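Local coordinates for hypothetical protein Aq_1549 (PDB 2E8E) that probably works as an OsmC-family peroxiredoxin, using paired cysteine thiols to reduce peroxides, although its own function is unproven, at residues A[3-15]-A[19-31]. Sequence-based numbering, arbitrary orientation.
Sequences VKEVELELSSEAT and KTSIGEITAGEKG
In the N-terminal antiparallel three-stranded sheet of this OsmC-like protein, segments 3-15 and 19-31 meet on either side of the middle strand, 15-19. Joining strand 3-12 to it, Glu-7 and Lys-19 form a hydrogen-bonded pair: Lys-19 N gives a nearly straight bond to Glu-7 O (2.8 Å, 166°), whereas the return bond from Glu-7 N to Lys-19 O is weak. Both side chains suit a solvent-facing side, but Glu-7 OE1 and Lys-19 NZ, 4.8 Å apart, do not touch, so any attraction is probably weak. Nearby, Glu-5, Thr-20 and Ser-21 line the pocket of a dithiothreitol, probably from the crystallisation liquor. At the meander's other end, residues 11-15, where Ser-11 and Ser-12 both face Thr-15 in a classic beta bulge, pack against the type I turn from Gly-28 to Gly-31. Thr-15 OG1, anti to the carbonyl carbon (chi1 -52°), gives a bond to Glu-13 O (2.8 Å) from above the carbonyl plane and accepts one from Lys-30 N (2.8 Å). A valine here would probably leave Lys-30 N without its acceptor and Glu-13 O without its donor, joining bulge and turn less firmly. Glu-29 N bonds to Ala-14 O (2.9 Å), and Ala-14's small methyl lets the Glu-29 side chain lie alongside. Gly-28, paired with Thr-15 without hydrogen bonds, joins strand 24-28 to the middle strand; its backbone angles alone call for glycine, and a CB would clash with Ala-14 O and Thr-15 CA. The extended Lys-30 chain passes Ser-12 OG to a long salt bridge, NZ to Glu-13 OE1 (3.9 Å), probably easing repulsion between Glu-13 OE1 and Glu-29 OE2 (3.8 Å). Residues 3-9 also pair with a strand of the second subunit.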
loop_
_atom_site.group_PDB
_atom_site.type_symbol
_atom_site.label_atom_id
_atom_site.label_comp_id
_atom_site.label_asym_id
_atom_site.label_seq_id
_atom_site.Cartn_x
_atom_site.Cartn_y
_atom_site.Cartn_z
ATOM N N VAL A 3 8.364 -14.058 4.206
ATOM C CA VAL A 3 9.031 -12.788 4.404
ATOM C C VAL A 3 9.007 -11.975 3.115
ATOM O O VAL A 3 9.343 -12.486 2.043
ATOM C CB VAL A 3 10.504 -12.997 4.821
ATOM C CG1 VAL A 3 11.199 -11.652 4.984
ATOM C CG2 VAL A 3 10.569 -13.794 6.111
ATOM N N LYS A 4 8.585 -10.718 3.224
ATOM C CA LYS A 4 8.556 -9.804 2.087
ATOM C C LYS A 4 9.523 -8.688 2.450
ATOM O O LYS A 4 9.565 -8.250 3.603
ATOM C CB LYS A 4 7.166 -9.190 1.885
ATOM C CG LYS A 4 6.058 -10.153 1.492
ATOM C CD LYS A 4 6.279 -10.754 0.117
ATOM C CE LYS A 4 5.003 -11.419 -0.381
ATOM N NZ LYS A 4 5.241 -12.282 -1.565
ATOM N N GLU A 5 10.294 -8.227 1.473
ATOM C CA GLU A 5 11.249 -7.156 1.698
ATOM C C GLU A 5 11.247 -6.150 0.557
ATOM O O GLU A 5 11.110 -6.510 -0.608
ATOM C CB GLU A 5 12.668 -7.721 1.854
ATOM C CG GLU A 5 12.950 -8.386 3.188
ATOM C CD GLU A 5 14.348 -8.979 3.255
ATOM O OE1 GLU A 5 15.293 -8.335 2.751
ATOM O OE2 GLU A 5 14.503 -10.083 3.818
ATOM N N VAL A 6 11.369 -4.878 0.900
ATOM C CA VAL A 6 11.441 -3.837 -0.111
ATOM C C VAL A 6 12.486 -2.849 0.377
ATOM O O VAL A 6 12.749 -2.761 1.574
ATOM C CB VAL A 6 10.087 -3.118 -0.331
ATOM C CG1 VAL A 6 9.046 -4.116 -0.852
ATOM C CG2 VAL A 6 9.622 -2.458 0.950
ATOM N N GLU A 7 13.103 -2.135 -0.555
ATOM C CA GLU A 7 14.129 -1.163 -0.208
ATOM C C GLU A 7 13.878 0.127 -0.967
ATOM O O GLU A 7 13.630 0.113 -2.174
ATOM C CB GLU A 7 15.524 -1.701 -0.556
ATOM C CG GLU A 7 15.825 -3.079 0.015
ATOM C CD GLU A 7 17.274 -3.491 -0.173
ATOM O OE1 GLU A 7 17.808 -3.294 -1.285
ATOM O OE2 GLU A 7 17.875 -4.017 0.787
ATOM N N LEU A 8 13.943 1.243 -0.252
ATOM C CA LEU A 8 13.724 2.550 -0.847
ATOM C C LEU A 8 14.966 3.418 -0.770
ATOM O O LEU A 8 15.742 3.330 0.180
ATOM C CB LEU A 8 12.579 3.280 -0.142
ATOM C CG LEU A 8 11.144 2.882 -0.496
ATOM C CD1 LEU A 8 10.910 1.412 -0.183
ATOM C CD2 LEU A 8 10.180 3.760 0.280
ATOM N N GLU A 9 15.135 4.258 -1.784
ATOM C CA GLU A 9 16.260 5.178 -1.847
ATOM C C GLU A 9 15.756 6.481 -2.456
ATOM O O GLU A 9 14.953 6.478 -3.389
ATOM C CB GLU A 9 17.389 4.583 -2.693
ATOM C CG GLU A 9 18.604 5.479 -2.829
ATOM C CD GLU A 9 19.806 4.739 -3.390
ATOM O OE1 GLU A 9 19.633 3.966 -4.359
ATOM O OE2 GLU A 9 20.925 4.935 -2.865
ATOM N N LEU A 10 16.216 7.602 -1.910
ATOM C CA LEU A 10 15.800 8.905 -2.395
ATOM C C LEU A 10 16.099 9.008 -3.895
ATOM O O LEU A 10 17.185 8.635 -4.346
ATOM C CB LEU A 10 16.542 9.990 -1.611
ATOM C CG LEU A 10 15.970 11.403 -1.531
ATOM C CD1 LEU A 10 14.579 11.378 -0.902
ATOM C CD2 LEU A 10 16.920 12.265 -0.702
ATOM N N SER A 11 15.124 9.497 -4.658
ATOM C CA SER A 11 15.255 9.648 -6.107
ATOM C C SER A 11 15.205 11.121 -6.509
ATOM O O SER A 11 15.962 11.566 -7.373
ATOM C CB SER A 11 14.138 8.879 -6.817
ATOM O OG SER A 11 12.860 9.311 -6.380
ATOM N N SER A 12 14.294 11.863 -5.891
ATOM C CA SER A 12 14.141 13.293 -6.129
ATOM C C SER A 12 13.632 13.878 -4.815
ATOM O O SER A 12 13.550 13.161 -3.818
ATOM C CB SER A 12 13.149 13.563 -7.268
ATOM O OG SER A 12 11.842 13.115 -6.953
ATOM N N GLU A 13 13.298 15.166 -4.802
ATOM C CA GLU A 13 12.815 15.803 -3.579
ATOM C C GLU A 13 11.669 15.020 -2.946
ATOM O O GLU A 13 10.603 14.872 -3.543
ATOM C CB GLU A 13 12.356 17.239 -3.864
ATOM C CG GLU A 13 11.730 17.948 -2.666
ATOM C CD GLU A 13 11.397 19.404 -2.950
ATOM O OE1 GLU A 13 10.680 19.670 -3.937
ATOM O OE2 GLU A 13 11.850 20.281 -2.183
ATOM N N ALA A 14 11.907 14.523 -1.735
ATOM C CA ALA A 14 10.914 13.762 -0.980
ATOM C C ALA A 14 10.265 12.661 -1.811
ATOM O O ALA A 14 9.069 12.406 -1.686
ATOM C CB ALA A 14 9.841 14.701 -0.437
ATOM N N THR A 15 11.063 12.010 -2.649
ATOM C CA THR A 15 10.575 10.934 -3.503
ATOM C C THR A 15 11.558 9.777 -3.439
ATOM O O THR A 15 12.766 9.985 -3.321
ATOM C CB THR A 15 10.409 11.429 -4.945
ATOM O OG1 THR A 15 9.617 12.623 -4.932
ATOM C CG2 THR A 15 9.708 10.377 -5.798
ATOM N N LYS A 19 12.391 -0.444 -4.616
ATOM C CA LYS A 19 12.722 -1.754 -5.161
ATOM C C LYS A 19 11.857 -2.891 -4.625
ATOM O O LYS A 19 11.794 -3.124 -3.419
ATOM C CB LYS A 19 14.194 -2.073 -4.887
ATOM C CG LYS A 19 14.650 -3.421 -5.429
ATOM C CD LYS A 19 16.142 -3.638 -5.204
ATOM C CE LYS A 19 16.617 -4.928 -5.856
ATOM N NZ LYS A 19 18.077 -5.166 -5.650
ATOM N N THR A 20 11.198 -3.593 -5.540
ATOM C CA THR A 20 10.344 -4.726 -5.200
ATOM C C THR A 20 10.785 -5.910 -6.059
ATOM O O THR A 20 11.725 -5.790 -6.847
ATOM C CB THR A 20 8.864 -4.428 -5.503
ATOM O OG1 THR A 20 8.649 -4.466 -6.918
ATOM C CG2 THR A 20 8.485 -3.041 -4.980
ATOM N N SER A 21 10.107 -7.045 -5.915
ATOM C CA SER A 21 10.454 -8.242 -6.679
ATOM C C SER A 21 10.328 -8.131 -8.198
ATOM O O SER A 21 11.067 -8.793 -8.925
ATOM C CB SER A 21 9.624 -9.437 -6.193
ATOM O OG SER A 21 10.000 -9.809 -4.882
ATOM N N ILE A 22 9.411 -7.309 -8.692
ATOM C CA ILE A 22 9.253 -7.193 -10.140
ATOM C C ILE A 22 9.939 -5.975 -10.742
ATOM O O ILE A 22 10.035 -5.846 -11.963
ATOM C CB ILE A 22 7.756 -7.189 -10.545
ATOM C CG1 ILE A 22 7.086 -5.878 -10.131
ATOM C CG2 ILE A 22 7.052 -8.369 -9.905
ATOM C CD1 ILE A 22 7.318 -4.726 -11.101
ATOM N N GLY A 23 10.419 -5.075 -9.892
ATOM C CA GLY A 23 11.081 -3.895 -10.408
ATOM C C GLY A 23 11.036 -2.733 -9.445
ATOM O O GLY A 23 10.703 -2.898 -8.271
ATOM N N GLU A 24 11.355 -1.548 -9.953
ATOM C CA GLU A 24 11.378 -0.343 -9.138
ATOM C C GLU A 24 10.391 0.717 -9.609
ATOM O O GLU A 24 10.239 0.959 -10.807
ATOM C CB GLU A 24 12.793 0.242 -9.140
ATOM C CG GLU A 24 13.861 -0.731 -8.667
ATOM C CD GLU A 24 15.274 -0.224 -8.911
ATOM O OE1 GLU A 24 15.627 0.019 -10.081
ATOM O OE2 GLU A 24 16.033 -0.074 -7.933
ATOM N N ILE A 25 9.714 1.346 -8.654
ATOM C CA ILE A 25 8.772 2.405 -8.966
ATOM C C ILE A 25 9.118 3.595 -8.093
ATOM O O ILE A 25 9.748 3.435 -7.051
ATOM C CB ILE A 25 7.311 1.991 -8.679
ATOM C CG1 ILE A 25 7.185 1.457 -7.254
ATOM C CG2 ILE A 25 6.864 0.951 -9.691
ATOM C CD1 ILE A 25 5.756 1.142 -6.852
ATOM N N THR A 26 8.722 4.785 -8.527
ATOM C CA THR A 26 8.985 5.987 -7.755
ATOM C C THR A 26 7.746 6.312 -6.947
ATOM O O THR A 26 6.647 6.419 -7.489
ATOM C CB THR A 26 9.339 7.190 -8.660
ATOM O OG1 THR A 26 8.301 7.392 -9.627
ATOM C CG2 THR A 26 10.658 6.943 -9.370
ATOM N N ALA A 27 7.931 6.447 -5.640
ATOM C CA ALA A 27 6.830 6.746 -4.740
ATOM C C ALA A 27 7.182 7.934 -3.862
ATOM O O ALA A 27 8.257 7.978 -3.265
ATOM C CB ALA A 27 6.533 5.535 -3.869
ATOM N N GLY A 28 6.270 8.894 -3.781
ATOM C CA GLY A 28 6.528 10.058 -2.958
ATOM C C GLY A 28 5.954 11.332 -3.532
ATOM O O GLY A 28 5.063 11.309 -4.377
ATOM N N GLU A 29 6.490 12.454 -3.068
ATOM C CA GLU A 29 6.040 13.771 -3.488
ATOM C C GLU A 29 6.007 13.973 -5.006
ATOM O O GLU A 29 5.044 14.526 -5.544
ATOM C CB GLU A 29 6.934 14.821 -2.826
ATOM C CG GLU A 29 6.415 16.238 -2.890
ATOM C CD GLU A 29 7.043 17.112 -1.826
ATOM O OE1 GLU A 29 6.821 16.831 -0.627
ATOM O OE2 GLU A 29 7.758 18.071 -2.182
ATOM N N LYS A 30 7.048 13.524 -5.700
ATOM C CA LYS A 30 7.103 13.682 -7.151
ATOM C C LYS A 30 6.875 12.380 -7.907
ATOM O O LYS A 30 7.156 12.286 -9.101
ATOM C CB LYS A 30 8.445 14.293 -7.561
ATOM C CG LYS A 30 8.641 15.706 -7.043
ATOM C CD LYS A 30 9.952 16.303 -7.525
ATOM C CE LYS A 30 10.109 17.733 -7.028
ATOM N NZ LYS A 30 11.325 18.390 -7.579
ATOM N N GLY A 31 6.368 11.375 -7.203
ATOM C CA GLY A 31 6.103 10.091 -7.826
ATOM C C GLY A 31 4.707 9.635 -7.455
ATOM O O GLY A 31 3.822 10.464 -7.246
#